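Local coordinates for ABC transporter, solute-binding protein (Staphylococcus aureus, PDB 6LKK), which binds glucose 6-phosphate in the cleft between its two lobes as the extracellular sensor that works with a two-component signalling system, and belongs to the solute-binding protein family, at residues H143-Y148 with S279-I284; N19-Q24 with R230-Q235. All blocks are in the same frame, centred on the assembly; numbering follows the deposited sequence.

Interaction 1: residues H143-Y148 with S279-I284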
loop_
_atom_site.group_PDB
_atom_site.type_symbol
_atom_site.label_atom_id
_atom_site.label_comp_id
_atom_site.label_asym_id
_atom_site.label_seq_id
_atom_site.Cartn_x
_atom_site.Cartn_y
_atom_site.Cartn_z
ATOM N N HIS A 143 9.266 -0.274 2.496
ATOM C CA HIS A 143 10.061 0.190 3.627
ATOM C C HIS A 143 11.539 -0.128 3.436
ATOM O O HIS A 143 12.402 0.691 3.769
ATOM C CB HIS A 143 9.550 -0.433 4.923
ATOM C CG HIS A 143 8.420 0.319 5.551
ATOM N ND1 HIS A 143 8.604 1.501 6.235
ATOM C CD2 HIS A 143 7.094 0.054 5.609
ATOM C CE1 HIS A 143 7.441 1.932 6.688
ATOM N NE2 HIS A 143 6.509 1.071 6.323
ATOM N N MET A 144 11.855 -1.319 2.921
ATOM C CA MET A 144 13.256 -1.656 2.696
ATOM C C MET A 144 13.867 -0.739 1.645
ATOM O O MET A 144 15.031 -0.338 1.763
ATOM C CB MET A 144 13.398 -3.121 2.280
ATOM C CG MET A 144 13.059 -4.151 3.362
ATOM S SD MET A 144 13.778 -3.845 4.992
ATOM C CE MET A 144 12.450 -2.945 5.792
ATOM N N ARG A 145 13.096 -0.389 0.611
ATOM C CA ARG A 145 13.560 0.606 -0.351
ATOM C C ARG A 145 13.772 1.960 0.319
ATOM O O ARG A 145 14.742 2.665 0.016
ATOM C CB ARG A 145 12.567 0.737 -1.507
ATOM C CG ARG A 145 12.549 -0.446 -2.463
ATOM C CD ARG A 145 12.393 0.011 -3.907
ATOM N NE ARG A 145 13.602 0.667 -4.400
ATOM C CZ ARG A 145 13.748 1.150 -5.630
ATOM N NH1 ARG A 145 12.761 1.058 -6.511
ATOM N NH2 ARG A 145 14.887 1.731 -5.981
ATOM N N ALA A 146 12.877 2.342 1.234
ATOM C CA ALA A 146 13.035 3.616 1.930
ATOM C C ALA A 146 14.322 3.643 2.744
ATOM O O ALA A 146 15.044 4.646 2.748
ATOM C CB ALA A 146 11.830 3.877 2.833
ATOM N N ILE A 147 14.626 2.545 3.437
ATOM C CA ILE A 147 15.847 2.480 4.233
ATOM C C ILE A 147 17.072 2.490 3.327
ATOM O O ILE A 147 18.064 3.174 3.610
ATOM C CB ILE A 147 15.806 1.238 5.141
ATOM C CG1 ILE A 147 14.693 1.398 6.182
ATOM C CG2 ILE A 147 17.154 1.008 5.826
ATOM C CD1 ILE A 147 14.438 0.172 7.019
ATOM N N TYR A 148 17.026 1.741 2.225
ATOM C CA TYR A 148 18.145 1.749 1.289
ATOM C C TYR A 148 18.344 3.131 0.683
ATOM O O TYR A 148 19.480 3.546 0.425
ATOM C CB TYR A 148 17.923 0.721 0.183
ATOM C CG TYR A 148 19.048 0.698 -0.826
ATOM C CD1 TYR A 148 20.247 0.067 -0.537
ATOM C CD2 TYR A 148 18.915 1.321 -2.057
ATOM C CE1 TYR A 148 21.284 0.050 -1.449
ATOM C CE2 TYR A 148 19.948 1.309 -2.980
ATOM C CZ TYR A 148 21.129 0.672 -2.668
ATOM O OH TYR A 148 22.163 0.652 -3.575
ATOM N N SER A 279 14.256 11.244 -7.401
ATOM C CA SER A 279 15.668 11.240 -7.762
ATOM C C SER A 279 16.505 10.346 -6.853
ATOM O O SER A 279 17.597 9.929 -7.253
ATOM C CB SER A 279 16.206 12.674 -7.743
ATOM O OG SER A 279 15.565 13.453 -6.746
ATOM N N LYS A 280 16.026 10.040 -5.649
ATOM C CA LYS A 280 16.695 9.083 -4.774
ATOM C C LYS A 280 16.220 7.651 -4.994
ATOM O O LYS A 280 16.741 6.736 -4.348
ATOM C CB LYS A 280 16.484 9.460 -3.302
ATOM C CG LYS A 280 17.223 10.718 -2.852
ATOM C CD LYS A 280 17.092 10.934 -1.347
ATOM C CE LYS A 280 18.182 10.197 -0.585
ATOM N NZ LYS A 280 17.997 10.279 0.894
ATOM N N LEU A 281 15.253 7.436 -5.887
ATOM C CA LEU A 281 14.662 6.121 -6.135
ATOM C C LEU A 281 14.770 5.822 -7.623
ATOM O O LEU A 281 13.800 5.996 -8.376
ATOM C CB LEU A 281 13.206 6.079 -5.669
ATOM C CG LEU A 281 12.999 6.289 -4.170
ATOM C CD1 LEU A 281 11.549 6.647 -3.900
ATOM C CD2 LEU A 281 13.414 5.041 -3.411
ATOM N N PRO A 282 15.929 5.374 -8.085
ATOM C CA PRO A 282 16.113 5.108 -9.514
ATOM C C PRO A 282 15.476 3.779 -9.909
ATOM O O PRO A 282 14.876 3.077 -9.094
ATOM C CB PRO A 282 17.632 5.070 -9.662
ATOM C CG PRO A 282 18.091 4.488 -8.361
ATOM C CD PRO A 282 17.139 5.042 -7.311
ATOM N N ASP A 283 15.613 3.447 -11.190
ATOM C CA ASP A 283 15.111 2.180 -11.706
ATOM C C ASP A 283 15.976 1.031 -11.201
ATOM O O ASP A 283 17.194 1.017 -11.411
ATOM C CB ASP A 283 15.092 2.196 -13.235
ATOM C CG ASP A 283 13.739 2.599 -13.809
ATOM O OD1 ASP A 283 12.748 2.678 -13.047
ATOM O OD2 ASP A 283 13.670 2.838 -15.035
ATOM N N ILE A 284 15.346 0.073 -10.530
ATOM C CA ILE A 284 15.979 -1.198 -10.194
ATOM C C ILE A 284 14.855 -2.216 -10.024
ATOM O O ILE A 284 14.042 -2.086 -9.098
ATOM C CB ILE A 284 16.863 -1.090 -8.939
ATOM C CG1 ILE A 284 16.966 -2.452 -8.249
ATOM C CG2 ILE A 284 16.345 -0.021 -7.982
ATOM C CD1 ILE A 284 18.031 -2.515 -7.212
#
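A surface contact dominated by one arginine joins helix 138-151 to the loop that leads into the C-terminal helix 286-293: Arg145 reaches off the helix onto Leu281, Pro282 and Ile284. Its guanidinium brings NH2 to the carbonyl O of Pro282 at 3.4 Å. The N-H points almost straight at the oxygen (170°), which lies at the edge of the group, in its plane, but the length makes this a weak hydrogen bond, and the proline is poorly ordered. Bends at chi2 (-141°) and chi3 (71°) turn the guanidinium so that NH2 faces the Pro282 carbonyl. Leu281 CD2 sits 4.2 Å above one face of the guanidinium, displaced toward the rim, and the same methyl lies 4.4 Å from the carbonyl O of Arg145. In this type II periplasmic-binding-protein fold, Thr138 and Thr139, at the N-terminal end of the same helix, bind glucose 6-phosphate; the Arg145 side chain is about 11 Å from the bound ligand and is not part of its pocket. Ile284 runs past the arginine in the opposite direction and puts CG2 3.7 Å from Arg145 CZ, although the still shorter approach of this methyl to NH2 is doubtful in detail. Phe289 of helix 286-293 receives Arg145 in a cation-pi contact and also touches Ile284. Nearby, Lys280 hydrogen-bonds through its carbonyl O to His152 and through NZ to Met150 O.

Interaction 2: residues N19-Q24 with R230-Q235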
loop_
_atom_site.group_PDB
_atom_site.type_symbol
_atom_site.label_atom_id
_atom_site.label_comp_id
_atom_site.label_asym_id
_atom_site.label_seq_id
_atom_site.Cartn_x
_atom_site.Cartn_y
_atom_site.Cartn_z
ATOM N N ASN A 19 -19.507 -2.445 -2.231
ATOM C CA ASN A 19 -20.930 -2.675 -2.011
ATOM C C ASN A 19 -21.770 -1.616 -2.711
ATOM O O ASN A 19 -22.831 -1.926 -3.267
ATOM C CB ASN A 19 -21.246 -2.690 -0.515
ATOM C CG ASN A 19 -20.785 -3.958 0.164
ATOM O OD1 ASN A 19 -20.434 -4.936 -0.492
ATOM N ND2 ASN A 19 -20.799 -3.952 1.492
ATOM N N GLU A 20 -21.320 -0.359 -2.694
ATOM C CA GLU A 20 -22.063 0.678 -3.400
ATOM C C GLU A 20 -22.022 0.456 -4.904
ATOM O O GLU A 20 -22.974 0.816 -5.607
ATOM C CB GLU A 20 -21.518 2.063 -3.048
ATOM C CG GLU A 20 -22.253 3.205 -3.745
ATOM C CD GLU A 20 -23.760 3.125 -3.571
ATOM O OE1 GLU A 20 -24.219 2.978 -2.418
ATOM O OE2 GLU A 20 -24.481 3.198 -4.588
ATOM N N PHE A 21 -20.939 -0.134 -5.417
ATOM C CA PHE A 21 -20.910 -0.506 -6.828
ATOM C C PHE A 21 -21.917 -1.611 -7.116
ATOM O O PHE A 21 -22.620 -1.568 -8.132
ATOM C CB PHE A 21 -19.502 -0.940 -7.237
ATOM C CG PHE A 21 -19.374 -1.271 -8.699
ATOM C CD1 PHE A 21 -19.081 -0.283 -9.622
ATOM C CD2 PHE A 21 -19.559 -2.567 -9.149
ATOM C CE1 PHE A 21 -18.965 -0.584 -10.967
ATOM C CE2 PHE A 21 -19.443 -2.874 -10.492
ATOM C CZ PHE A 21 -19.147 -1.880 -11.401
ATOM N N GLU A 22 -21.996 -2.614 -6.237
ATOM C CA GLU A 22 -23.050 -3.617 -6.342
ATOM C C GLU A 22 -24.420 -2.954 -6.377
ATOM O O GLU A 22 -25.280 -3.305 -7.193
ATOM C CB GLU A 22 -22.973 -4.594 -5.164
ATOM C CG GLU A 22 -21.671 -5.370 -5.030
ATOM C CD GLU A 22 -21.760 -6.471 -3.995
ATOM O OE1 GLU A 22 -22.678 -6.411 -3.151
ATOM O OE2 GLU A 22 -20.921 -7.394 -4.025
ATOM N N LYS A 23 -24.636 -1.986 -5.485
ATOM C CA LYS A 23 -25.940 -1.343 -5.359
ATOM C C LYS A 23 -26.273 -0.495 -6.579
ATOM O O LYS A 23 -27.447 -0.373 -6.946
ATOM C CB LYS A 23 -25.956 -0.498 -4.084
ATOM C CG LYS A 23 -27.204 0.337 -3.854
ATOM C CD LYS A 23 -27.093 1.084 -2.531
ATOM C CE LYS A 23 -28.058 2.253 -2.448
ATOM N NZ LYS A 23 -29.482 1.825 -2.515
ATOM N N GLN A 24 -25.264 0.093 -7.219
ATOM C CA GLN A 24 -25.492 0.954 -8.374
ATOM C C GLN A 24 -25.561 0.169 -9.678
ATOM O O GLN A 24 -26.405 0.465 -10.531
ATOM C CB GLN A 24 -24.385 2.011 -8.461
ATOM C CG GLN A 24 -24.399 2.841 -9.741
ATOM C CD GLN A 24 -23.283 3.866 -9.779
ATOM O OE1 GLN A 24 -23.186 4.729 -8.906
ATOM N NE2 GLN A 24 -22.428 3.770 -10.792
ATOM N N ARG A 230 -16.125 -4.862 -15.844
ATOM C CA ARG A 230 -14.908 -4.568 -15.096
ATOM C C ARG A 230 -14.328 -3.209 -15.467
ATOM O O ARG A 230 -13.729 -2.547 -14.615
ATOM C CB ARG A 230 -13.867 -5.668 -15.299
ATOM C CG ARG A 230 -13.302 -5.811 -16.700
ATOM C CD ARG A 230 -12.303 -6.955 -16.707
ATOM N NE ARG A 230 -11.590 -7.108 -17.970
ATOM C CZ ARG A 230 -10.626 -8.003 -18.168
ATOM N NH1 ARG A 230 -10.263 -8.819 -17.186
ATOM N NH2 ARG A 230 -10.024 -8.084 -19.344
ATOM N N LYS A 231 -14.497 -2.767 -16.714
ATOM C CA LYS A 231 -14.033 -1.427 -17.057
ATOM C C LYS A 231 -14.893 -0.360 -16.395
ATOM O O LYS A 231 -14.381 0.700 -16.017
ATOM C CB LYS A 231 -14.004 -1.246 -18.575
ATOM C CG LYS A 231 -12.793 -1.900 -19.205
ATOM C CD LYS A 231 -12.764 -1.772 -20.715
ATOM C CE LYS A 231 -11.545 -2.491 -21.274
ATOM N NZ LYS A 231 -11.477 -2.458 -22.762
ATOM N N LYS A 232 -16.192 -0.624 -16.222
ATOM C CA LYS A 232 -17.021 0.290 -15.446
ATOM C C LYS A 232 -16.550 0.349 -13.999
ATOM O O LYS A 232 -16.580 1.415 -13.373
ATOM C CB LYS A 232 -18.489 -0.134 -15.520
ATOM C CG LYS A 232 -19.439 0.640 -14.605
ATOM C CD LYS A 232 -19.494 2.125 -14.928
ATOM C CE LYS A 232 -19.413 2.967 -13.664
ATOM N NZ LYS A 232 -19.436 4.427 -13.951
ATOM N N LEU A 233 -16.095 -0.782 -13.453
ATOM C CA LEU A 233 -15.602 -0.788 -12.078
ATOM C C LEU A 233 -14.344 0.065 -11.948
ATOM O O LEU A 233 -14.212 0.857 -11.009
ATOM C CB LEU A 233 -15.334 -2.223 -11.613
ATOM C CG LEU A 233 -14.742 -2.360 -10.203
ATOM C CD1 LEU A 233 -15.664 -1.753 -9.153
ATOM C CD2 LEU A 233 -14.458 -3.817 -9.875
ATOM N N VAL A 234 -13.400 -0.090 -12.878
ATOM C CA VAL A 234 -12.190 0.729 -12.829
ATOM C C VAL A 234 -12.549 2.205 -12.953
ATOM O O VAL A 234 -12.029 3.050 -12.214
ATOM C CB VAL A 234 -11.196 0.288 -13.920
ATOM C CG1 VAL A 234 -9.963 1.181 -13.912
ATOM C CG2 VAL A 234 -10.785 -1.162 -13.716
ATOM N N GLN A 235 -13.444 2.535 -13.884
ATOM C CA GLN A 235 -13.933 3.907 -14.005
ATOM C C GLN A 235 -14.530 4.391 -12.688
ATOM O O GLN A 235 -14.226 5.492 -12.215
ATOM C CB GLN A 235 -14.970 3.976 -15.126
ATOM C CG GLN A 235 -15.559 5.352 -15.378
ATOM C CD GLN A 235 -16.706 5.306 -16.365
ATOM O OE1 GLN A 235 -17.714 4.639 -16.128
ATOM N NE2 GLN A 235 -16.551 5.996 -17.488
#
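Phe21 lays its ring against Leu233, whose CD1 methyl stands over the centre of one face, 3.7 Å from the ring centroid and only 10° off the ring normal, a CH-pi contact. The far part of the ring pushes past this methyl to the backbone of the other helix: CE1 comes to 3.5 Å from Leu233 CA, and CZ to 3.8 Å from Leu233 CB. With CG anti to the backbone N (chi1 -177°), the phenyl is directed from helix 11-25 toward helix 230-237, across axes that approach to 11.5 Å. The helix segments run at 126° to each other. Lys232 meets the ring differently, its aliphatic CG lying near the ring plane at the edge, 3.9 Å from Phe21 CE1. Beyond CG the lysine bends at chi2, and its NZ donates to Gln235 OE1 at 2.8 Å, one turn further along its own helix. Gln24 adds a looser touch at the solvent-exposed margin, with NE2 4.2 Å from Lys232 CE. Helix 11-25 is the connection of a beta-alpha-beta crossover between parallel strands 2-7 and 28-33, and Leu233 also packs on Leu3 and Val5 of strand 2-7, so helix 230-237 packs on the first strand of that unit while touching its helix. Tyr236 meets Phe21 edge-to-face. No hydrogen bond or salt bridge links the two segments: they are held together by apolar packing on the buried phenylalanine, while the lysine contributes methylenes and gives its ammonium to a glutamine of its own helix.

In the fold
Interactions 1 and 2 lie on opposite sides of the chain's centre, their own centres 35 Å apart and their nearest atoms about 23 Å apart. Along the chain their segments alternate: 19-24, 143-148, 230-235, 279-284. Interaction 2 pairs helices 11-25 and 230-237 in the lobe built around strands 2-7 and 28-33, whereas interaction 1 joins helix 138-151 of the other lobe to the loop before helix 286-293. The long strands 92-105 and 213-221 probably link the lobes, as the hinge strands do in type II solute-binding proteins. Each contact thus brings a late part of the chain onto an earlier helix within its own lobe, with glucose 6-phosphate held in the cleft between.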